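PDB 5E7P: cell division control protein Cdc48 from Mycobacterium smegmatis, which binds ADP and probably hydrolyses ATP, as an AAA-family ATPase with two AAA modules. Local coordinates for residues E291-E296 against F324-D329; G265-G270 against F363-A368. One frame throughout, in Å; residues are numbered along the deposited sequence.

Contact 1: E291-E296 against F324-D329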
ATOM      1  N   GLU A 291     -14.420  10.351  18.470  1.00 39.96           N
ATOM      2  CA  GLU A 291     -13.780  10.059  17.194  1.00 41.20           C
ATOM      3  C   GLU A 291     -13.991  11.137  16.133  1.00 42.61           C
ATOM      4  O   GLU A 291     -15.114  11.580  15.888  1.00 43.03           O
ATOM      5  CB  GLU A 291     -14.249   8.704  16.660  1.00 42.69           C
ATOM      6  CG  GLU A 291     -13.591   8.292  15.356  1.00 45.51           C
ATOM      7  CD  GLU A 291     -13.971   6.883  14.936  1.00 49.60           C
ATOM      8  OE1 GLU A 291     -13.692   6.514  13.776  1.00 49.13           O
ATOM      9  OE2 GLU A 291     -14.545   6.146  15.766  1.00 52.45           O
ATOM     10  N   LEU A 292     -12.891  11.552  15.513  1.00 42.05           N
ATOM     11  CA  LEU A 292     -12.932  12.427  14.350  1.00 41.96           C
ATOM     12  C   LEU A 292     -12.453  11.651  13.136  1.00 40.44           C
ATOM     13  O   LEU A 292     -11.519  10.853  13.230  1.00 36.71           O
ATOM     14  CB  LEU A 292     -12.025  13.644  14.546  1.00 41.04           C
ATOM     15  CG  LEU A 292     -12.532  14.833  15.363  1.00 42.75           C
ATOM     16  CD1 LEU A 292     -11.456  15.900  15.446  1.00 42.64           C
ATOM     17  CD2 LEU A 292     -13.796  15.401  14.747  1.00 43.94           C
ATOM     18  N   ASP A 293     -13.093  11.884  11.996  1.00 41.97           N
ATOM     19  CA  ASP A 293     -12.592  11.347  10.741  1.00 41.84           C
ATOM     20  C   ASP A 293     -11.627  12.352  10.129  1.00 37.21           C
ATOM     21  O   ASP A 293     -12.049  13.377   9.594  1.00 36.71           O
ATOM     22  CB  ASP A 293     -13.730  11.043   9.765  1.00 48.36           C
ATOM     23  CG  ASP A 293     -13.238  10.366   8.496  1.00 53.05           C
ATOM     24  OD1 ASP A 293     -12.340   9.505   8.593  1.00 52.60           O
ATOM     25  OD2 ASP A 293     -13.739  10.699   7.404  1.00 57.10           O
ATOM     26  N   GLY A 294     -10.335  12.052  10.229  1.00 33.47           N
ATOM     27  CA  GLY A 294      -9.278  12.896   9.697  1.00 31.96           C
ATOM     28  C   GLY A 294      -9.520  13.529   8.336  1.00 33.48           C
ATOM     29  O   GLY A 294      -9.355  14.741   8.184  1.00 33.38           O
ATOM     30  N   PRO A 295      -9.897  12.717   7.335  1.00 35.60           N
ATOM     31  CA  PRO A 295     -10.163  13.273   6.004  1.00 37.13           C
ATOM     32  C   PRO A 295     -11.345  14.240   5.966  1.00 39.37           C
ATOM     33  O   PRO A 295     -11.243  15.277   5.313  1.00 43.18           O
ATOM     34  CB  PRO A 295     -10.469  12.030   5.164  1.00 37.09           C
ATOM     35  CG  PRO A 295      -9.744  10.936   5.847  1.00 35.22           C
ATOM     36  CD  PRO A 295      -9.854  11.246   7.310  1.00 34.84           C
ATOM     37  N   GLU A 296     -12.445  13.907   6.637  1.00 39.45           N
ATOM     38  CA  GLU A 296     -13.614  14.785   6.654  1.00 44.14           C
ATOM     39  C   GLU A 296     -13.306  16.130   7.305  1.00 42.45           C
ATOM     40  O   GLU A 296     -13.723  17.180   6.809  1.00 43.15           O
ATOM     41  CB  GLU A 296     -14.797  14.121   7.359  1.00 50.27           C
ATOM     42  CG  GLU A 296     -15.577  13.149   6.491  1.00 56.54           C
ATOM     43  CD  GLU A 296     -16.846  12.656   7.163  1.00 63.19           C
ATOM     44  OE1 GLU A 296     -17.296  13.299   8.137  1.00 64.56           O
ATOM     45  OE2 GLU A 296     -17.391  11.622   6.718  1.00 66.01           O
ATOM     46  N   PHE A 324      -9.842   9.786  19.400  1.00 26.68           N
ATOM     47  CA  PHE A 324      -9.338   9.019  18.267  1.00 24.73           C
ATOM     48  C   PHE A 324      -9.539   9.747  16.941  1.00 27.75           C
ATOM     49  O   PHE A 324     -10.661  10.100  16.574  1.00 30.71           O
ATOM     50  CB  PHE A 324      -9.985   7.625  18.232  1.00 23.40           C
ATOM     51  CG  PHE A 324      -9.704   6.851  16.972  1.00 24.74           C
ATOM     52  CD1 PHE A 324      -8.417   6.768  16.458  1.00 23.84           C
ATOM     53  CD2 PHE A 324     -10.726   6.188  16.310  1.00 26.45           C
ATOM     54  CE1 PHE A 324      -8.161   6.053  15.298  1.00 24.55           C
ATOM     55  CE2 PHE A 324     -10.475   5.468  15.152  1.00 26.19           C
ATOM     56  CZ  PHE A 324      -9.193   5.400  14.646  1.00 24.68           C
ATOM     57  N   ILE A 325      -8.439   9.969  16.230  1.00 26.68           N
ATOM     58  CA  ILE A 325      -8.496  10.545  14.892  1.00 26.98           C
ATOM     59  C   ILE A 325      -8.004   9.541  13.855  1.00 26.18           C
ATOM     60  O   ILE A 325      -6.809   9.251  13.767  1.00 24.65           O
ATOM     61  CB  ILE A 325      -7.679  11.852  14.787  1.00 24.79           C
ATOM     62  CG1 ILE A 325      -8.206  12.889  15.779  1.00 27.36           C
ATOM     63  CG2 ILE A 325      -7.750  12.407  13.380  1.00 22.60           C
ATOM     64  CD1 ILE A 325      -7.433  14.189  15.772  1.00 27.52           C
ATOM     65  N   ALA A 326      -8.937   9.003  13.078  1.00 28.10           N
ATOM     66  CA  ALA A 326      -8.602   8.052  12.029  1.00 28.90           C
ATOM     67  C   ALA A 326      -7.973   8.776  10.844  1.00 31.54           C
ATOM     68  O   ALA A 326      -8.527   9.755  10.341  1.00 34.30           O
ATOM     69  CB  ALA A 326      -9.839   7.285  11.589  1.00 28.78           C
ATOM     70  N   ASP A 327      -6.808   8.293  10.417  1.00 30.80           N
ATOM     71  CA  ASP A 327      -6.097   8.851   9.268  1.00 32.85           C
ATOM     72  C   ASP A 327      -5.804  10.342   9.449  1.00 33.77           C
ATOM     73  O   ASP A 327      -6.304  11.194   8.710  1.00 33.35           O
ATOM     74  CB  ASP A 327      -6.861   8.571   7.970  1.00 35.19           C
ATOM     75  CG  ASP A 327      -7.132   7.087   7.769  1.00 36.47           C
ATOM     76  OD1 ASP A 327      -6.196   6.355   7.377  1.00 36.02           O
ATOM     77  OD2 ASP A 327      -8.278   6.650   8.012  1.00 36.31           O
ATOM     78  N   VAL A 328      -4.969  10.628  10.443  1.00 33.03           N
ATOM     79  CA  VAL A 328      -4.654  11.989  10.852  1.00 32.64           C
ATOM     80  C   VAL A 328      -3.731  12.689   9.849  1.00 32.20           C
ATOM     81  O   VAL A 328      -3.532  13.902   9.915  1.00 33.34           O
ATOM     82  CB  VAL A 328      -4.024  11.992  12.271  1.00 25.45           C
ATOM     83  CG1 VAL A 328      -2.610  11.431  12.230  1.00 22.90           C
ATOM     84  CG2 VAL A 328      -4.045  13.392  12.893  1.00 25.31           C
ATOM     85  N   ASP A 329      -3.178  11.935   8.905  1.00 30.47           N
ATOM     86  CA  ASP A 329      -2.286  12.531   7.911  1.00 29.94           C
ATOM     87  C   ASP A 329      -3.033  13.449   6.940  1.00 28.59           C
ATOM     88  O   ASP A 329      -2.432  14.313   6.307  1.00 29.56           O
ATOM     89  CB  ASP A 329      -1.493  11.460   7.155  1.00 30.99           C
ATOM     90  CG  ASP A 329      -2.380  10.385   6.563  1.00 30.85           C
ATOM     91  OD1 ASP A 329      -3.354   9.978   7.232  1.00 29.89           O
ATOM     92  OD2 ASP A 329      -2.099   9.946   5.428  1.00 31.24           O
TER
HETATM   93  O   HOH W   1     -10.520   7.555   8.022  1.00 41.21           O

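Contact 2: G265-G270 against F363-A368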
ATOM      1  N   GLY A 265      -0.086   9.045  24.225  1.00 29.20           N
ATOM      2  CA  GLY A 265      -0.381   9.420  22.855  1.00 28.46           C
ATOM      3  C   GLY A 265       0.226   8.393  21.921  1.00 27.65           C
ATOM      4  O   GLY A 265       1.423   8.112  21.994  1.00 28.41           O
ATOM      5  N   VAL A 266      -0.596   7.820  21.048  1.00 25.07           N
ATOM      6  CA  VAL A 266      -0.139   6.733  20.189  1.00 25.60           C
ATOM      7  C   VAL A 266      -0.439   6.980  18.715  1.00 25.42           C
ATOM      8  O   VAL A 266      -1.569   7.306  18.353  1.00 27.72           O
ATOM      9  CB  VAL A 266      -0.782   5.385  20.597  1.00 25.40           C
ATOM     10  CG1 VAL A 266      -0.206   4.245  19.768  1.00 23.30           C
ATOM     11  CG2 VAL A 266      -0.586   5.123  22.080  1.00 24.89           C
ATOM     12  N   LEU A 267       0.576   6.820  17.871  1.00 23.97           N
ATOM     13  CA  LEU A 267       0.383   6.845  16.424  1.00 22.53           C
ATOM     14  C   LEU A 267       0.471   5.434  15.845  1.00 22.69           C
ATOM     15  O   LEU A 267       1.527   4.803  15.871  1.00 23.15           O
ATOM     16  CB  LEU A 267       1.412   7.753  15.746  1.00 21.60           C
ATOM     17  CG  LEU A 267       1.276   7.863  14.221  1.00 21.08           C
ATOM     18  CD1 LEU A 267      -0.092   8.421  13.822  1.00 20.44           C
ATOM     19  CD2 LEU A 267       2.399   8.697  13.621  1.00 18.36           C
ATOM     20  N   VAL A 268      -0.649   4.942  15.330  1.00 22.21           N
ATOM     21  CA  VAL A 268      -0.700   3.610  14.750  1.00 22.11           C
ATOM     22  C   VAL A 268      -0.555   3.685  13.235  1.00 25.42           C
ATOM     23  O   VAL A 268      -1.281   4.430  12.570  1.00 25.56           O
ATOM     24  CB  VAL A 268      -2.022   2.904  15.092  1.00 21.10           C
ATOM     25  CG1 VAL A 268      -2.088   1.545  14.410  1.00 21.11           C
ATOM     26  CG2 VAL A 268      -2.178   2.766  16.599  1.00 18.80           C
ATOM     27  N   SER A 269       0.386   2.917  12.693  1.00 26.37           N
ATOM     28  CA  SER A 269       0.627   2.900  11.254  1.00 24.17           C
ATOM     29  C   SER A 269       0.637   1.488  10.670  1.00 22.62           C
ATOM     30  O   SER A 269       0.470   0.505  11.388  1.00 21.42           O
ATOM     31  CB  SER A 269       1.924   3.632  10.911  1.00 26.77           C
ATOM     32  OG  SER A 269       3.022   3.099  11.628  1.00 31.33           O
ATOM     33  N   GLY A 270       0.823   1.401   9.358  1.00 21.99           N
ATOM     34  CA  GLY A 270       0.738   0.138   8.652  1.00 23.20           C
ATOM     35  C   GLY A 270      -0.033   0.304   7.355  1.00 25.62           C
ATOM     36  O   GLY A 270      -0.676   1.332   7.145  1.00 26.85           O
ATOM     37  N   PHE A 363      -4.815   9.633  23.779  1.00 28.93           N
ATOM     38  CA  PHE A 363      -4.913  10.036  22.380  1.00 26.35           C
ATOM     39  C   PHE A 363      -4.339   8.982  21.438  1.00 26.95           C
ATOM     40  O   PHE A 363      -3.181   8.581  21.568  1.00 27.72           O
ATOM     41  CB  PHE A 363      -4.216  11.381  22.164  1.00 25.91           C
ATOM     42  CG  PHE A 363      -4.177  11.830  20.729  1.00 27.53           C
ATOM     43  CD1 PHE A 363      -5.348  12.046  20.023  1.00 28.85           C
ATOM     44  CD2 PHE A 363      -2.968  12.062  20.096  1.00 27.58           C
ATOM     45  CE1 PHE A 363      -5.314  12.468  18.706  1.00 29.12           C
ATOM     46  CE2 PHE A 363      -2.929  12.487  18.780  1.00 28.72           C
ATOM     47  CZ  PHE A 363      -4.104  12.687  18.083  1.00 28.87           C
ATOM     48  N   ILE A 364      -5.162   8.533  20.497  1.00 25.56           N
ATOM     49  CA  ILE A 364      -4.724   7.578  19.486  1.00 25.41           C
ATOM     50  C   ILE A 364      -5.063   8.076  18.087  1.00 25.37           C
ATOM     51  O   ILE A 364      -6.196   8.466  17.817  1.00 27.78           O
ATOM     52  CB  ILE A 364      -5.374   6.193  19.683  1.00 24.90           C
ATOM     53  CG1 ILE A 364      -5.051   5.635  21.070  1.00 23.48           C
ATOM     54  CG2 ILE A 364      -4.911   5.229  18.603  1.00 22.69           C
ATOM     55  CD1 ILE A 364      -5.771   4.343  21.378  1.00 26.70           C
ATOM     56  N   ALA A 365      -4.075   8.064  17.200  1.00 24.03           N
ATOM     57  CA  ALA A 365      -4.296   8.446  15.811  1.00 23.81           C
ATOM     58  C   ALA A 365      -3.726   7.394  14.861  1.00 27.41           C
ATOM     59  O   ALA A 365      -2.746   6.716  15.181  1.00 26.53           O
ATOM     60  CB  ALA A 365      -3.682   9.799  15.535  1.00 21.00           C
ATOM     61  N   THR A 366      -4.347   7.260  13.696  1.00 27.82           N
ATOM     62  CA  THR A 366      -3.867   6.325  12.689  1.00 27.65           C
ATOM     63  C   THR A 366      -3.369   7.059  11.449  1.00 29.56           C
ATOM     64  O   THR A 366      -3.730   8.211  11.204  1.00 28.56           O
ATOM     65  CB  THR A 366      -4.953   5.318  12.271  1.00 26.66           C
ATOM     66  OG1 THR A 366      -6.079   6.025  11.741  1.00 27.42           O
ATOM     67  CG2 THR A 366      -5.397   4.471  13.463  1.00 25.36           C
ATOM     68  N   SER A 367      -2.538   6.370  10.675  1.00 28.64           N
ATOM     69  CA  SER A 367      -1.999   6.892   9.429  1.00 29.43           C
ATOM     70  C   SER A 367      -1.226   5.775   8.752  1.00 28.91           C
ATOM     71  O   SER A 367      -0.398   5.136   9.386  1.00 30.69           O
ATOM     72  CB  SER A 367      -1.062   8.070   9.695  1.00 29.78           C
ATOM     73  OG  SER A 367      -0.430   8.487   8.497  1.00 29.52           O
ATOM     74  N   ALA A 368      -1.494   5.535   7.473  1.00 27.09           N
ATOM     75  CA  ALA A 368      -0.804   4.477   6.745  1.00 24.34           C
ATOM     76  C   ALA A 368       0.706   4.670   6.809  1.00 26.91           C
ATOM     77  O   ALA A 368       1.432   3.780   7.243  1.00 30.22           O
ATOM     78  CB  ALA A 368      -1.281   4.418   5.302  1.00 21.43           C
TER

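Contact 1: E291-E296 against F324-D329
L292 and F324 start the backbone pairing of two parallel strands, with L292 N bonded to F324 O at 2.9 Å. L292 O then takes A326 N at 3.2 Å, so L292 gives and receives. The third bond, G294 N to A326 O at 2.9 Å, is more bent (133° at the hydrogen). It falls where the first strand turns into a helix, with D293 at its N-cap.

Side-chain contacts lie on both faces of the sheet. With CG anti to the backbone N (chi1 -178°) and an extended chain, E291 runs next to the F324 ring in the same direction. E291 CD lies 3.6 Å from F324 CD2, its carboxylate turned 53° from the ring plane. On the other face L292 CB meets I325 CG1 at 4.1 Å. P295 CD packs 3.6 Å from A326 O.

Polar groups complete the contact. A water lies between D293 OD1 and D327 OD2, although its link to D327 is doubtfully short. D293 OD1 and D327 OD2 are 5.0 Å apart, not in contact. D327 sits where the Walker B motif usually has its glutamate, and A326 where it has its aspartate. The D327 side chain is about 5 Å from the bound ADP. Three backbone bonds thus carry the join, while E291 OE1 spends its charge on a salt bridge to R281.

Contact 2: G265-G270 against F363-A368
V266 and V268 hydrogen-bond to F363, A365 and S367 in the parallel core sheet of a P-loop AAA domain. The strand 265-269 leads straight into the Walker A loop, and its neighbour is strand 361-366.

Each valine gives its N-H and takes another through its C=O. V266 N bonds F363 O, and A365 N bonds V266 O at 2.9 Å. V268 N bonds A365 O at 2.8 Å, and S367 N bonds V268 O at 3.0 Å.

V268 shows how the face carrying V266, V268, I364 and T366 packs. Its CB sits 3.9 Å from A365 O and 4.1 Å from T366 CG2. From CB the side chain forks. CG1 stands anti to the backbone N (chi1 177°), while CG2 turns back beside that N. CG2 meets I364 CG2 at 4.2 Å, the two side chains lying at a slant. Helix 276-283 covers this face, with M279 touching V268 and V280 touching I364.

On the other face L267 bends its CD1 back over the neighbouring strand, 3.4 Å from A365 O. F363 packs there against L352 and V356 of helix 344-356.

Beyond the strands G270 O receives K276 NZ of the ADP site. G270 N bonds A368 O at 3.2 Å, the donor tilted 20° from the carbonyl plane.

In the fold
From the N terminus, strand 265-269 comes first, followed by the Walker A loop and helix 276-283. Strand 289-293 is next. Helices 294-299 and 302-319 then bring the chain to strand 321-326, where contact 1 closes a beta-alpha-beta crossover. Helix 344-356 leads on to strand 361-366. There contact 2 closes a much longer loop that contains all of contact 1. The two do not cross. Across the sheet, strands 321-326 and 361-366 are neighbours and join the contacts. D327 N lies 2.7 Å from T366 OG1, a probable hydrogen bond. Both contacts end near the ADP: the side chains of D327 and T366 are each about 5 Å from it.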